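Local coordinates for cytokinesis protein 2 (PDB 4WPE) that mediates the cytoskeletal rearrangements required for cytokinesis in budding yeast, binding phospholipid and actin filaments and forming a ring at the division site, at residues T81-V84 against V85-V88; D195-K198 against Q199-K202. One frame throughout, in Å; residues are numbered along the deposited sequence.

Contact 1. Residues T81-V84 against V85-V88; sequences TFNV and VLSV
Thr-81 opens the series with its carbonyl: Val-85 N reaches Thr-81 O at 3.2 Å, and an N-H...O angle of 171° makes the bond almost straight. The CG2 methyl of Val-85, which stands beside its own backbone N, also lies near Thr-81 O. One residue on, Phe-82 O accepts from Leu-86 N at 3.1 Å, a more bent bond of 146°. The Phe-82 ring itself points back from this turn, and it packs on Ile-69 of helix 37-71 and Met-40 of the second subunit. Asn-83 O takes the N-H of Ser-87, while its side-chain OD1 lies 4.1 Å from Leu-86 CD2, a loose meeting of an amide oxygen with a methyl. Leu-86 CB, meanwhile, rests against the carbonyl oxygens of both Phe-82 and Asn-83. At Val-84 the carbonyl oxygen accepts two bonds: Val-88 N donates to Val-84 O at 2.7 Å, and Ser-87 OG donates to Val-84 O from 3.2 Å. A chi1 of 87° places the Ser-87 hydroxyl between its own backbone N and carbonyl carbon, from where it can turn back to the preceding turn. Beside this pair of bonds, Val-84 CG1 and Val-88 CG2 meet at 4.0 Å, the one apolar side-chain contact between 81-84 and 85-88. Outward from the helix, Val-85 and Val-88 pack on helix 170-259, and Phe-82 and Leu-86 on helix 37-71, while Thr-81, Phe-82 and Val-85 also pack on the second subunit. Buried side chains shared in this way between two helices of the same chain and a second copy of the protein place the turn in the helical-bundle core of an F-BAR dimer.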
# COMPACT_ATOMS: atom_id res chain seq x y z
N THR A 81 4.90 14.24 -18.79
CA THR A 81 5.21 13.96 -17.39
C THR A 81 3.97 13.41 -16.68
O THR A 81 4.09 12.63 -15.73
CB THR A 81 5.75 15.22 -16.65
OG1 THR A 81 6.59 14.82 -15.56
CG2 THR A 81 4.62 16.08 -16.12
N PHE A 82 2.79 13.78 -17.16
CA PHE A 82 1.55 13.26 -16.59
C PHE A 82 1.42 11.78 -16.93
O PHE A 82 0.83 11.01 -16.17
CB PHE A 82 0.32 14.02 -17.12
CG PHE A 82 0.02 15.29 -16.37
CD1 PHE A 82 0.98 15.92 -15.61
CD2 PHE A 82 -1.25 15.85 -16.43
CE1 PHE A 82 0.70 17.09 -14.92
CE2 PHE A 82 -1.54 17.02 -15.75
CZ PHE A 82 -0.57 17.64 -14.99
N ASN A 83 1.99 11.38 -18.06
CA ASN A 83 1.92 10.00 -18.50
C ASN A 83 2.98 9.13 -17.84
O ASN A 83 2.79 7.92 -17.69
CB ASN A 83 2.05 9.92 -20.03
CG ASN A 83 0.79 10.39 -20.74
OD1 ASN A 83 -0.32 10.13 -20.29
ND2 ASN A 83 0.97 11.08 -21.86
N VAL A 84 4.10 9.73 -17.44
CA VAL A 84 5.11 9.02 -16.68
C VAL A 84 4.55 8.67 -15.31
O VAL A 84 4.69 7.54 -14.84
CB VAL A 84 6.41 9.84 -16.52
CG1 VAL A 84 7.29 9.24 -15.43
CG2 VAL A 84 7.16 9.91 -17.83
N VAL A 85 3.89 9.64 -14.68
CA VAL A 85 3.20 9.40 -13.42
C VAL A 85 2.20 8.27 -13.58
O VAL A 85 2.10 7.39 -12.73
CB VAL A 85 2.48 10.67 -12.91
CG1 VAL A 85 1.70 10.37 -11.65
CG2 VAL A 85 3.47 11.79 -12.67
N LEU A 86 1.47 8.31 -14.68
CA LEU A 86 0.47 7.29 -14.98
C LEU A 86 1.09 5.91 -15.12
O LEU A 86 0.57 4.93 -14.58
CB LEU A 86 -0.30 7.66 -16.25
CG LEU A 86 -1.40 6.70 -16.69
CD1 LEU A 86 -2.39 6.48 -15.55
CD2 LEU A 86 -2.11 7.25 -17.91
N SER A 87 2.21 5.83 -15.83
CA SER A 87 2.86 4.54 -16.08
C SER A 87 3.60 4.03 -14.84
O SER A 87 3.61 2.83 -14.58
CB SER A 87 3.82 4.64 -17.27
OG SER A 87 5.10 5.08 -16.86
N VAL A 88 4.21 4.94 -14.10
CA VAL A 88 4.89 4.59 -12.86
C VAL A 88 3.92 3.95 -11.87
O VAL A 88 4.22 2.92 -11.26
CB VAL A 88 5.55 5.82 -12.21
CG1 VAL A 88 5.78 5.60 -10.71
CG2 VAL A 88 6.86 6.16 -12.91

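Contact 2. Residues D195-K198 against Q199-K202; sequences DVLK and QEYK
Leu-197 and Glu-200 come near each other through their side-chain ends: a methyl, Leu-197 CD1, lies 3.4 Å from the carboxylate oxygen Glu-200 OE1, a plain proximity. Glu-200 CG stands anti to its carbonyl carbon (chi1 -79°) and the chain then runs extended, which takes the carboxylate outward and leans it back beside Val-196 and Leu-197. Its other oxygen, Glu-200 OE2, is 4.2 Å from Val-196 CG2, and those two side chains run alongside each other.

The backbone bonds follow the i to i+4 pattern. Gln-199 N donates to Asp-195 O, and Glu-200 N to Val-196 O at 2.9 Å. Tyr-201 N reaches Leu-197 O at 3.2 Å, and also makes a weak bond to Lys-198 O. The latter oxygen takes a straighter bond from Lys-202 N, 161° at the hydrogen.

Among the charges, Lys-198 NZ and Lys-202 NZ stand 5.8 Å apart, so the two ammonium groups probably repel mildly.

Packing on the partner helix 76-162 comes from two side chains, Leu-197 on Cys-143 and Tyr-201 on Lys-139 and Lys-140. A flank led by Leu-197 and Tyr-201 against the partner helix, with a polar outer flank, marks an amphipathic helix of the elongated F-BAR bundle, consistent with the coiled coil predicted here.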
# COMPACT_ATOMS: atom_id res chain seq x y z
N ASP A 195 7.61 -62.30 40.76
CA ASP A 195 8.94 -62.28 40.17
C ASP A 195 8.87 -62.04 38.67
O ASP A 195 9.67 -61.27 38.13
CB ASP A 195 9.68 -63.59 40.46
CG ASP A 195 10.16 -63.70 41.89
OD1 ASP A 195 10.38 -62.65 42.54
OD2 ASP A 195 10.30 -64.84 42.38
N VAL A 196 7.92 -62.68 38.01
CA VAL A 196 7.78 -62.54 36.56
C VAL A 196 7.28 -61.14 36.20
O VAL A 196 7.79 -60.51 35.27
CB VAL A 196 6.84 -63.62 35.96
CG1 VAL A 196 5.53 -63.70 36.72
CG2 VAL A 196 6.59 -63.34 34.48
N LEU A 197 6.30 -60.64 36.96
CA LEU A 197 5.76 -59.32 36.72
C LEU A 197 6.79 -58.25 37.04
O LEU A 197 6.76 -57.16 36.47
CB LEU A 197 4.48 -59.10 37.53
CG LEU A 197 3.66 -57.86 37.17
CD1 LEU A 197 3.67 -57.60 35.67
CD2 LEU A 197 2.23 -58.02 37.68
N LYS A 198 7.71 -58.56 37.95
CA LYS A 198 8.82 -57.66 38.22
C LYS A 198 9.69 -57.57 36.97
O LYS A 198 10.05 -56.47 36.55
CB LYS A 198 9.66 -58.13 39.40
CG LYS A 198 9.23 -57.56 40.75
CD LYS A 198 10.22 -57.94 41.84
CE LYS A 198 9.88 -57.30 43.17
NZ LYS A 198 10.92 -57.59 44.20
N GLN A 199 10.00 -58.71 36.37
CA GLN A 199 10.88 -58.71 35.21
C GLN A 199 10.21 -58.09 33.98
O GLN A 199 10.87 -57.49 33.14
CB GLN A 199 11.38 -60.13 34.91
CG GLN A 199 12.90 -60.22 34.82
CD GLN A 199 13.58 -60.12 36.17
OE1 GLN A 199 13.11 -60.68 37.16
NE2 GLN A 199 14.70 -59.39 36.22
N GLU A 200 8.89 -58.23 33.88
CA GLU A 200 8.13 -57.58 32.81
C GLU A 200 8.25 -56.07 32.92
O GLU A 200 8.30 -55.36 31.91
CB GLU A 200 6.66 -57.99 32.86
CG GLU A 200 6.38 -59.35 32.26
CD GLU A 200 4.89 -59.65 32.19
OE1 GLU A 200 4.09 -58.74 32.47
OE2 GLU A 200 4.53 -60.81 31.87
N TYR A 201 8.28 -55.58 34.15
CA TYR A 201 8.38 -54.16 34.44
C TYR A 201 9.76 -53.60 34.10
O TYR A 201 9.87 -52.54 33.49
CB TYR A 201 8.04 -53.91 35.91
CG TYR A 201 8.23 -52.49 36.37
CD1 TYR A 201 7.47 -51.46 35.85
CD2 TYR A 201 9.17 -52.19 37.35
CE1 TYR A 201 7.64 -50.16 36.27
CE2 TYR A 201 9.35 -50.89 37.78
CZ TYR A 201 8.58 -49.89 37.24
OH TYR A 201 8.76 -48.59 37.68
N LYS A 202 10.81 -54.32 34.49
CA LYS A 202 12.17 -53.91 34.16
C LYS A 202 12.42 -53.96 32.66
O LYS A 202 13.19 -53.17 32.12
CB LYS A 202 13.19 -54.78 34.90
CG LYS A 202 12.73 -55.18 36.30
CD LYS A 202 13.87 -55.65 37.20
CE LYS A 202 13.41 -55.68 38.65
NZ LYS A 202 14.15 -56.68 39.48

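Both contacts are short runs of about two turns within a long helix, but on different helices of the F-BAR domain: contact 1 on helix 76-162, contact 2 on helix 170-259. Their centres lie about 85 Å apart, on opposite sides of the chain's centre, and they do not touch. Contact 1 is mostly buried, with neighbours on two helices of its own chain and on the second subunit; contact 2 lies at the surface, and no other chain of the assembly touches it. The chemistry follows this placing. In 81-88 a valine pair and a serine hydroxyl supplement the backbone bonds, whereas 195-202 adds a carboxylate beside aliphatic groups and two neighbouring lysines.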